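Titin (Homo sapiens, PDB 2A38) is a giant muscle protein whose N-terminal Ig doublet Z1Z2, two I-set domains in tandem, probably has a structural, anchoring role. Local coordinates at residues M1-L12 with F25-P33; E100-Q111 with L123-P133. One frame throughout, in Å; residues are numbered along the deposited sequence.

Contact 1: M1-L12 with F25-P33. With CD (cadmium ion), chain D.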
loop_
_atom_site.group_PDB
_atom_site.type_symbol
_atom_site.label_atom_id
_atom_site.label_comp_id
_atom_site.label_asym_id
_atom_site.label_seq_id
_atom_site.Cartn_x
_atom_site.Cartn_y
_atom_site.Cartn_z
ATOM N N MET A 1 10.584 25.560 -40.895
ATOM C CA MET A 1 11.814 25.828 -40.102
ATOM C C MET A 1 12.864 24.743 -40.296
ATOM O O MET A 1 12.722 23.869 -41.152
ATOM C CB MET A 1 11.467 25.974 -38.617
ATOM C CG MET A 1 10.590 24.865 -38.051
ATOM S SD MET A 1 10.147 25.158 -36.307
ATOM C CE MET A 1 11.169 23.921 -35.467
ATOM N N THR A 2 13.912 24.797 -39.484
ATOM C CA THR A 2 15.028 23.861 -39.584
ATOM C C THR A 2 14.812 22.451 -39.057
ATOM O O THR A 2 14.261 22.264 -37.969
ATOM C CB THR A 2 16.260 24.412 -38.850
ATOM O OG1 THR A 2 16.350 25.826 -39.064
ATOM C CG2 THR A 2 17.529 23.738 -39.364
ATOM N N THR A 3 15.261 21.462 -39.833
ATOM C CA THR A 3 15.178 20.072 -39.401
ATOM C C THR A 3 16.193 20.007 -38.263
ATOM O O THR A 3 17.211 20.699 -38.291
ATOM C CB THR A 3 15.617 19.088 -40.486
ATOM O OG1 THR A 3 17.000 19.297 -40.789
ATOM C CG2 THR A 3 14.788 19.276 -41.731
ATOM N N GLN A 4 15.935 19.173 -37.268
ATOM C CA GLN A 4 16.833 19.107 -36.136
ATOM C C GLN A 4 16.754 17.769 -35.422
ATOM O O GLN A 4 15.662 17.274 -35.138
ATOM C CB GLN A 4 16.474 20.256 -35.207
ATOM C CG GLN A 4 17.143 20.267 -33.877
ATOM C CD GLN A 4 16.693 21.461 -33.065
ATOM O OE1 GLN A 4 17.088 22.600 -33.342
ATOM N NE2 GLN A 4 15.837 21.217 -32.075
ATOM N N ALA A 5 17.919 17.182 -35.154
ATOM C CA ALA A 5 17.997 15.896 -34.469
ATOM C C ALA A 5 17.345 16.044 -33.095
ATOM O O ALA A 5 17.245 17.152 -32.565
ATOM C CB ALA A 5 19.453 15.452 -34.332
ATOM N N PRO A 6 16.888 14.930 -32.503
ATOM C CA PRO A 6 16.241 14.967 -31.192
ATOM C C PRO A 6 17.161 15.457 -30.086
ATOM O O PRO A 6 18.347 15.144 -30.067
ATOM C CB PRO A 6 15.808 13.521 -30.982
ATOM C CG PRO A 6 15.637 13.009 -32.390
ATOM C CD PRO A 6 16.854 13.566 -33.057
ATOM N N THR A 7 16.596 16.202 -29.147
ATOM C CA THR A 7 17.363 16.747 -28.036
ATOM C C THR A 7 16.456 16.820 -26.813
ATOM O O THR A 7 15.250 17.062 -26.940
ATOM C CB THR A 7 17.849 18.189 -28.356
ATOM O OG1 THR A 7 18.785 18.621 -27.362
ATOM C CG2 THR A 7 16.675 19.157 -28.342
ATOM N N PHE A 8 17.028 16.597 -25.635
ATOM C CA PHE A 8 16.246 16.698 -24.419
ATOM C C PHE A 8 16.485 18.063 -23.809
ATOM O O PHE A 8 17.580 18.356 -23.347
ATOM C CB PHE A 8 16.636 15.618 -23.418
ATOM C CG PHE A 8 16.105 14.279 -23.764
ATOM C CD1 PHE A 8 16.764 13.474 -24.685
ATOM C CD2 PHE A 8 14.910 13.836 -23.218
ATOM C CE1 PHE A 8 16.236 12.243 -25.059
ATOM C CE2 PHE A 8 14.378 12.609 -23.589
ATOM C CZ PHE A 8 15.043 11.812 -24.512
ATOM N N THR A 9 15.471 18.913 -23.827
ATOM C CA THR A 9 15.647 20.225 -23.236
ATOM C C THR A 9 15.508 20.089 -21.721
ATOM O O THR A 9 15.918 20.965 -20.967
ATOM C CB THR A 9 14.637 21.231 -23.813
ATOM O OG1 THR A 9 13.305 20.757 -23.599
ATOM C CG2 THR A 9 14.884 21.405 -25.306
ATOM N N GLN A 10 14.932 18.970 -21.293
ATOM C CA GLN A 10 14.759 18.632 -19.874
ATOM C C GLN A 10 14.917 17.121 -19.807
ATOM O O GLN A 10 14.087 16.379 -20.334
ATOM C CB GLN A 10 13.374 19.012 -19.359
ATOM C CG GLN A 10 13.205 20.474 -19.003
ATOM C CD GLN A 10 14.252 20.973 -18.018
ATOM O OE1 GLN A 10 14.565 20.309 -17.017
ATOM N NE2 GLN A 10 14.795 22.160 -18.290
ATOM N N PRO A 11 15.994 16.639 -19.169
ATOM C CA PRO A 11 16.207 15.192 -19.080
ATOM C C PRO A 11 15.388 14.526 -17.991
ATOM O O PRO A 11 14.743 15.196 -17.182
ATOM C CB PRO A 11 17.707 15.087 -18.817
ATOM C CG PRO A 11 17.945 16.275 -17.919
ATOM C CD PRO A 11 17.122 17.383 -18.571
ATOM N N LEU A 12 15.415 13.199 -17.986
ATOM C CA LEU A 12 14.704 12.436 -16.978
ATOM C C LEU A 12 15.477 12.598 -15.683
ATOM O O LEU A 12 16.711 12.617 -15.698
ATOM C CB LEU A 12 14.674 10.954 -17.334
ATOM C CG LEU A 12 13.879 10.525 -18.552
ATOM C CD1 LEU A 12 13.912 9.019 -18.658
ATOM C CD2 LEU A 12 12.459 11.023 -18.426
ATOM N N PHE A 25 7.897 10.078 -14.365
ATOM C CA PHE A 25 9.098 10.390 -15.120
ATOM C C PHE A 25 8.589 11.359 -16.181
ATOM O O PHE A 25 7.576 11.098 -16.823
ATOM C CB PHE A 25 9.659 9.133 -15.788
ATOM C CG PHE A 25 10.588 8.345 -14.916
ATOM C CD1 PHE A 25 10.332 7.010 -14.630
ATOM C CD2 PHE A 25 11.735 8.939 -14.386
ATOM C CE1 PHE A 25 11.208 6.273 -13.831
ATOM C CE2 PHE A 25 12.619 8.211 -13.583
ATOM C CZ PHE A 25 12.355 6.878 -13.306
ATOM N N GLU A 26 9.269 12.485 -16.347
ATOM C CA GLU A 26 8.862 13.468 -17.336
ATOM C C GLU A 26 10.103 14.022 -18.024
ATOM O O GLU A 26 11.170 14.113 -17.425
ATOM C CB GLU A 26 8.083 14.604 -16.666
ATOM C CG GLU A 26 7.595 15.682 -17.629
ATOM C CD GLU A 26 8.215 17.047 -17.351
ATOM O OE1 GLU A 26 9.462 17.131 -17.250
ATOM O OE2 GLU A 26 7.462 18.037 -17.238
ATOM N N ALA A 27 9.962 14.389 -19.290
ATOM C CA ALA A 27 11.075 14.924 -20.040
ATOM C C ALA A 27 10.545 15.841 -21.116
ATOM O O ALA A 27 9.395 15.738 -21.511
ATOM C CB ALA A 27 11.858 13.791 -20.670
ATOM N N HIS A 28 11.380 16.758 -21.571
ATOM C CA HIS A 28 10.999 17.656 -22.637
ATOM C C HIS A 28 11.905 17.325 -23.783
ATOM O O HIS A 28 13.128 17.311 -23.643
ATOM C CB HIS A 28 11.181 19.104 -22.223
ATOM C CG HIS A 28 10.104 19.592 -21.315
ATOM N ND1 HIS A 28 9.000 20.276 -21.777
ATOM C CD2 HIS A 28 9.924 19.437 -19.986
ATOM C CE1 HIS A 28 8.188 20.522 -20.769
ATOM N NE2 HIS A 28 8.724 20.024 -19.671
ATOM N N ILE A 29 11.296 17.048 -24.920
ATOM C CA ILE A 29 12.051 16.684 -26.092
ATOM C C ILE A 29 11.810 17.674 -27.209
ATOM O O ILE A 29 10.671 18.075 -27.466
ATOM C CB ILE A 29 11.646 15.283 -26.565
ATOM C CG1 ILE A 29 11.910 14.281 -25.439
ATOM C CG2 ILE A 29 12.401 14.923 -27.841
ATOM C CD1 ILE A 29 11.399 12.898 -25.718
ATOM N N SER A 30 12.894 18.064 -27.864
ATOM C CA SER A 30 12.818 18.989 -28.973
ATOM C C SER A 30 13.253 18.220 -30.226
ATOM O O SER A 30 13.811 17.135 -30.126
ATOM C CB SER A 30 13.744 20.176 -28.704
ATOM O OG SER A 30 13.483 21.245 -29.595
ATOM N N GLY A 31 12.991 18.773 -31.402
ATOM C CA GLY A 31 13.374 18.104 -32.632
ATOM C C GLY A 31 12.433 18.442 -33.775
ATOM O O GLY A 31 11.270 18.782 -33.558
ATOM N N PHE A 32 12.930 18.367 -35.002
ATOM C CA PHE A 32 12.082 18.658 -36.143
ATOM C C PHE A 32 12.481 17.831 -37.360
ATOM O O PHE A 32 13.630 17.872 -37.790
ATOM C CB PHE A 32 12.135 20.142 -36.496
ATOM C CG PHE A 32 11.126 20.533 -37.526
ATOM C CD1 PHE A 32 9.774 20.575 -37.202
ATOM C CD2 PHE A 32 11.508 20.771 -38.845
ATOM C CE1 PHE A 32 8.812 20.842 -38.173
ATOM C CE2 PHE A 32 10.557 21.039 -39.825
ATOM C CZ PHE A 32 9.205 21.073 -39.489
ATOM N N PRO A 33 11.532 17.061 -37.927
ATOM C CA PRO A 33 10.133 16.928 -37.496
ATOM C C PRO A 33 10.035 16.376 -36.069
ATOM O O PRO A 33 11.012 15.837 -35.548
ATOM C CB PRO A 33 9.552 15.963 -38.527
ATOM C CG PRO A 33 10.380 16.231 -39.742
ATOM C CD PRO A 33 11.760 16.300 -39.169
HETATM CD CD CD D . 7.935 20.145 -17.393
HETATM O O HOH W 1 9.912 19.357 -16.510
#
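Met1 folds back over the ring of Phe32. Its CG sits almost on the ring normal, 4.1 Å from the centroid, a CH-pi contact. SD stands above the same face at a greater distance, 4.9 Å from the centroid, a Met-aromatic contact. The bend at chi3 (-107°) turns CE back toward Phe32 CG. Thr3 CA comes in at the edge of this ring. Gln4 pairs with Phe32 through two backbone hydrogen bonds; Gln4 N reaches Phe32 O at 2.7 Å. Gln4 O also accepts a bond from Asn84 ND2. A beta bulge then shifts the register, and Pro6 CA makes a CA-H...O contact with Ser30 O.

Thr7 and Ser30 form the next hydrogen-bonded pair. This is the A strand of an immunoglobulin I-set domain, antiparallel to strand 23-32, the B strand, at the margin of one sheet of the sandwich. Phe8 lies beside Ile29 and points the same way, inward, with CE2 3.5 Å from Ile29 CG1. Leu80 of the other sheet touches both side chains.

Thr9 and Gln10 both face His28 in a classic beta bulge. His28 O takes the N-H of Thr9 at 2.8 Å and, weakly, that of Gln10. The Gln10 CB meets the edge of the imidazole, 3.5 Å from His28 CD2. On that outer surface His28 NE2 (2.4 Å) and Glu26 OE2 (2.2 Å) bind a cadmium ion together with a water. Arg62 also hydrogen-bonds Glu26 OE2, so this oxygen has two cationic neighbours. At Leu12 the chain has turned the corner, and CD2 rests 3.6 Å from Ala27 CB, near Trp39.

Contact 2: E100-Q111 with L123-P133; sequences ETAPPNFVQRLQ and LQVRVTGIPTP
Ala102 and Ile130 exchange two backbone hydrogen bonds, with Ala102 N 2.9 Å from Ile130 O. Asn105 and Thr128 form the next hydrogen-bonded pair. Between them the register slips by one residue, a beta bulge. A classic bulge follows, where Val107 and Gln108 both face Arg126. Arg126 O receives Val107 N at 2.9 Å and Gln108 N through a weak bond, while Arg126 N returns a bond to Gln108 O.

Waters extend this network. One joins Pro103 O to Thr128 OG1. Another takes a bond from Gln108 NE2 (3.0 Å) and donates to both Arg109 O and Gln124 O, so it spans the place where the strands part. The extended Gln108 chain, with CG opposite the backbone N (chi1 -177°), carries its amide over to Gln124 CB.

Packing differs on the two faces. Inward, Phe106 runs alongside Val127, its CE2 3.4 Å from Val127 CG2, and Val125 CB meets the ring at its edge. Leu110 CD2 is tight against Val125 CG1, at 3.4 Å. Pro104 and Pro133 slide past each other, and Val176 of strand 172-180 covers Phe106 and Val125. Outward, Ile130 CG2 presses on Glu100 O and its CD1 meets Glu100 OE1. The aliphatic part of Arg126 runs beside Val107.

The pairing of the A and B strands of this I-set domain therefore rests chiefly on backbone hydrogen bonds, with two of the bridging waters also held by the side chains of Thr128 and Gln108, whereas the inward side chains tie it to the hydrophobic core.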
loop_
_atom_site.group_PDB
_atom_site.type_symbol
_atom_site.label_atom_id
_atom_site.label_comp_id
_atom_site.label_asym_id
_atom_site.label_seq_id
_atom_site.Cartn_x
_atom_site.Cartn_y
_atom_site.Cartn_z
ATOM N N GLU A 100 7.165 0.822 2.197
ATOM C CA GLU A 100 6.165 1.536 2.978
ATOM C C GLU A 100 5.848 0.805 4.279
ATOM O O GLU A 100 5.808 -0.425 4.318
ATOM C CB GLU A 100 4.887 1.690 2.146
ATOM C CG GLU A 100 3.689 2.233 2.903
ATOM C CD GLU A 100 2.398 2.128 2.098
ATOM O OE1 GLU A 100 2.144 1.046 1.512
ATOM O OE2 GLU A 100 1.632 3.120 2.059
ATOM N N THR A 101 5.633 1.571 5.341
ATOM C CA THR A 101 5.289 1.002 6.636
ATOM C C THR A 101 4.284 1.890 7.361
ATOM O O THR A 101 4.199 3.094 7.111
ATOM C CB THR A 101 6.531 0.819 7.540
ATOM O OG1 THR A 101 7.239 2.062 7.650
ATOM C CG2 THR A 101 7.451 -0.258 6.976
ATOM N N ALA A 102 3.525 1.280 8.261
ATOM C CA ALA A 102 2.512 1.976 9.042
ATOM C C ALA A 102 2.319 1.185 10.326
ATOM O O ALA A 102 2.205 -0.034 10.289
ATOM C CB ALA A 102 1.203 2.034 8.267
ATOM N N PRO A 103 2.292 1.863 11.480
ATOM C CA PRO A 103 2.104 1.126 12.734
ATOM C C PRO A 103 0.680 0.578 12.795
ATOM O O PRO A 103 -0.191 1.016 12.039
ATOM C CB PRO A 103 2.364 2.189 13.794
ATOM C CG PRO A 103 1.810 3.424 13.137
ATOM C CD PRO A 103 2.326 3.317 11.717
ATOM N N PRO A 104 0.423 -0.395 13.688
ATOM C CA PRO A 104 -0.927 -0.958 13.795
ATOM C C PRO A 104 -1.917 0.133 14.194
ATOM O O PRO A 104 -1.636 0.971 15.048
ATOM C CB PRO A 104 -0.772 -2.020 14.874
ATOM C CG PRO A 104 0.683 -2.421 14.746
ATOM C CD PRO A 104 1.352 -1.092 14.595
ATOM N N ASN A 105 -3.082 0.113 13.571
ATOM C CA ASN A 105 -4.096 1.104 13.846
ATOM C C ASN A 105 -5.465 0.452 13.977
ATOM O O ASN A 105 -5.830 -0.402 13.172
ATOM C CB ASN A 105 -4.109 2.127 12.719
ATOM C CG ASN A 105 -5.188 3.166 12.894
ATOM O OD1 ASN A 105 -5.282 3.805 13.945
ATOM N ND2 ASN A 105 -6.012 3.348 11.862
ATOM N N PHE A 106 -6.213 0.834 15.007
ATOM C CA PHE A 106 -7.544 0.281 15.199
ATOM C C PHE A 106 -8.581 1.148 14.513
ATOM O O PHE A 106 -8.941 2.208 15.019
ATOM C CB PHE A 106 -7.889 0.183 16.680
ATOM C CG PHE A 106 -7.175 -0.919 17.384
ATOM C CD1 PHE A 106 -6.004 -0.673 18.077
ATOM C CD2 PHE A 106 -7.644 -2.222 17.303
ATOM C CE1 PHE A 106 -5.311 -1.712 18.674
ATOM C CE2 PHE A 106 -6.954 -3.261 17.898
ATOM C CZ PHE A 106 -5.790 -3.008 18.581
ATOM N N VAL A 107 -9.043 0.702 13.350
ATOM C CA VAL A 107 -10.059 1.435 12.607
ATOM C C VAL A 107 -11.322 1.269 13.429
ATOM O O VAL A 107 -12.088 2.213 13.615
ATOM C CB VAL A 107 -10.266 0.832 11.203
ATOM C CG1 VAL A 107 -11.427 1.513 10.505
ATOM C CG2 VAL A 107 -8.996 0.980 10.388
ATOM N N GLN A 108 -11.524 0.048 13.919
ATOM C CA GLN A 108 -12.661 -0.275 14.778
ATOM C C GLN A 108 -12.085 -0.829 16.085
ATOM O O GLN A 108 -11.372 -1.837 16.086
ATOM C CB GLN A 108 -13.562 -1.328 14.141
ATOM C CG GLN A 108 -14.785 -1.631 14.983
ATOM C CD GLN A 108 -15.553 -2.828 14.479
ATOM O OE1 GLN A 108 -15.460 -3.183 13.303
ATOM N NE2 GLN A 108 -16.330 -3.452 15.361
ATOM N N ARG A 109 -12.392 -0.150 17.184
ATOM C CA ARG A 109 -11.914 -0.526 18.505
ATOM C C ARG A 109 -12.933 -1.341 19.284
ATOM O O ARG A 109 -14.102 -1.412 18.913
ATOM C CB ARG A 109 -11.596 0.733 19.309
ATOM C CG ARG A 109 -10.414 1.510 18.805
ATOM C CD ARG A 109 -10.217 2.796 19.590
ATOM N NE ARG A 109 -8.889 3.359 19.349
ATOM C CZ ARG A 109 -8.569 4.638 19.526
ATOM N NH1 ARG A 109 -9.484 5.505 19.943
ATOM N NH2 ARG A 109 -7.333 5.051 19.282
ATOM N N LEU A 110 -12.475 -1.949 20.375
ATOM C CA LEU A 110 -13.351 -2.724 21.249
ATOM C C LEU A 110 -14.264 -1.724 21.953
ATOM O O LEU A 110 -13.858 -0.595 22.217
ATOM C CB LEU A 110 -12.545 -3.452 22.324
ATOM C CG LEU A 110 -11.658 -4.650 22.017
ATOM C CD1 LEU A 110 -11.033 -5.158 23.314
ATOM C CD2 LEU A 110 -12.497 -5.743 21.376
ATOM N N GLN A 111 -15.489 -2.132 22.257
ATOM C CA GLN A 111 -16.412 -1.258 22.967
ATOM C C GLN A 111 -16.926 -1.979 24.200
ATOM O O GLN A 111 -17.238 -3.164 24.143
ATOM C CB GLN A 111 -17.595 -0.866 22.079
ATOM C CG GLN A 111 -17.234 0.050 20.921
ATOM C CD GLN A 111 -18.460 0.465 20.117
ATOM O OE1 GLN A 111 -19.362 1.127 20.644
ATOM N NE2 GLN A 111 -18.503 0.076 18.836
ATOM N N LEU A 123 -17.299 -9.218 20.430
ATOM C CA LEU A 123 -16.411 -8.072 20.556
ATOM C C LEU A 123 -15.545 -8.075 19.289
ATOM O O LEU A 123 -14.852 -9.053 19.018
ATOM C CB LEU A 123 -15.532 -8.231 21.800
ATOM C CG LEU A 123 -16.279 -8.480 23.111
ATOM C CD1 LEU A 123 -15.308 -8.809 24.233
ATOM C CD2 LEU A 123 -17.095 -7.255 23.448
ATOM N N GLN A 124 -15.592 -6.995 18.513
ATOM C CA GLN A 124 -14.810 -6.914 17.283
ATOM C C GLN A 124 -13.860 -5.739 17.198
ATOM O O GLN A 124 -14.063 -4.706 17.831
ATOM C CB GLN A 124 -15.710 -6.811 16.056
ATOM C CG GLN A 124 -16.634 -7.961 15.814
ATOM C CD GLN A 124 -17.170 -7.934 14.398
ATOM O OE1 GLN A 124 -17.364 -6.861 13.819
ATOM N NE2 GLN A 124 -17.419 -9.112 13.833
ATOM N N VAL A 125 -12.842 -5.910 16.361
ATOM C CA VAL A 125 -11.850 -4.890 16.088
ATOM C C VAL A 125 -11.445 -5.026 14.618
ATOM O O VAL A 125 -11.524 -6.108 14.031
ATOM C CB VAL A 125 -10.573 -5.068 16.953
ATOM C CG1 VAL A 125 -10.902 -4.935 18.426
ATOM C CG2 VAL A 125 -9.935 -6.429 16.670
ATOM N N ARG A 126 -11.041 -3.923 14.015
ATOM C CA ARG A 126 -10.560 -3.940 12.638
ATOM C C ARG A 126 -9.189 -3.278 12.743
ATOM O O ARG A 126 -9.076 -2.150 13.203
ATOM C CB ARG A 126 -11.476 -3.142 11.706
ATOM C CG ARG A 126 -10.950 -3.112 10.284
ATOM C CD ARG A 126 -11.903 -2.413 9.336
ATOM N NE ARG A 126 -13.025 -3.262 8.945
ATOM C CZ ARG A 126 -12.926 -4.303 8.123
ATOM N NH1 ARG A 126 -11.752 -4.638 7.596
ATOM N NH2 ARG A 126 -14.010 -5.006 7.816
ATOM N N VAL A 127 -8.147 -3.998 12.345
ATOM C CA VAL A 127 -6.785 -3.486 12.449
ATOM C C VAL A 127 -6.055 -3.416 11.118
ATOM O O VAL A 127 -6.151 -4.327 10.296
ATOM C CB VAL A 127 -5.929 -4.373 13.387
ATOM C CG1 VAL A 127 -4.551 -3.758 13.566
ATOM C CG2 VAL A 127 -6.612 -4.541 14.720
ATOM N N THR A 128 -5.308 -2.335 10.924
ATOM C CA THR A 128 -4.520 -2.154 9.711
ATOM C C THR A 128 -3.071 -1.896 10.104
ATOM O O THR A 128 -2.776 -1.601 11.262
ATOM C CB THR A 128 -5.015 -0.962 8.880
ATOM O OG1 THR A 128 -5.010 0.220 9.695
ATOM C CG2 THR A 128 -6.427 -1.229 8.347
ATOM N N GLY A 129 -2.176 -2.003 9.130
ATOM C CA GLY A 129 -0.766 -1.777 9.380
ATOM C C GLY A 129 0.095 -2.499 8.364
ATOM O O GLY A 129 -0.327 -3.495 7.765
ATOM N N ILE A 130 1.313 -1.998 8.184
ATOM C CA ILE A 130 2.273 -2.567 7.238
ATOM C C ILE A 130 3.629 -2.581 7.927
ATOM O O ILE A 130 4.155 -1.530 8.279
ATOM C CB ILE A 130 2.382 -1.687 5.966
ATOM C CG1 ILE A 130 0.986 -1.454 5.381
ATOM C CG2 ILE A 130 3.288 -2.353 4.945
ATOM C CD1 ILE A 130 0.915 -0.336 4.359
ATOM N N PRO A 131 4.212 -3.769 8.142
ATOM C CA PRO A 131 3.714 -5.109 7.798
ATOM C C PRO A 131 2.390 -5.416 8.489
ATOM O O PRO A 131 1.997 -4.728 9.432
ATOM C CB PRO A 131 4.817 -6.035 8.311
ATOM C CG PRO A 131 6.036 -5.178 8.297
ATOM C CD PRO A 131 5.523 -3.860 8.808
ATOM N N THR A 132 1.716 -6.460 8.030
ATOM C CA THR A 132 0.453 -6.861 8.631
ATOM C C THR A 132 0.682 -7.120 10.123
ATOM O O THR A 132 1.623 -7.823 10.505
ATOM C CB THR A 132 -0.064 -8.136 7.982
ATOM O OG1 THR A 132 -0.138 -7.941 6.563
ATOM C CG2 THR A 132 -1.437 -8.486 8.530
ATOM N N PRO A 133 -0.173 -6.557 10.986
ATOM C CA PRO A 133 -0.001 -6.763 12.425
ATOM C C PRO A 133 -0.359 -8.162 12.920
ATOM O O PRO A 133 -1.148 -8.872 12.304
ATOM C CB PRO A 133 -0.925 -5.711 13.039
ATOM C CG PRO A 133 -1.071 -4.679 11.960
ATOM C CD PRO A 133 -1.196 -5.532 10.730
HETATM O O HOH W 2 -2.207 1.327 9.907
HETATM O O HOH W 3 -16.221 -2.897 18.317
HETATM O O HOH W 4 -16.498 -4.625 20.154
#

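Overall arrangement
Contacts 1 and 2 are the same structural element in two successive immunoglobulin I-set domains. Each joins the first strand of its domain to the second, strand 4-8 to 23-32 and strand 102-106 to 119-130, at the margin of an antiparallel four-stranded sheet. They come in series along the chain. Their centres are 49 Å apart, on opposite sides of the chain's centre, and their nearest atoms are about 17 Å apart, without touching. The first lies far out, near the N-terminus; the second opens close to the domain junction, where Glu100 touches Glu19 of the preceding domain. This separation fits an elongated tandem whose domains each carry their own sheets.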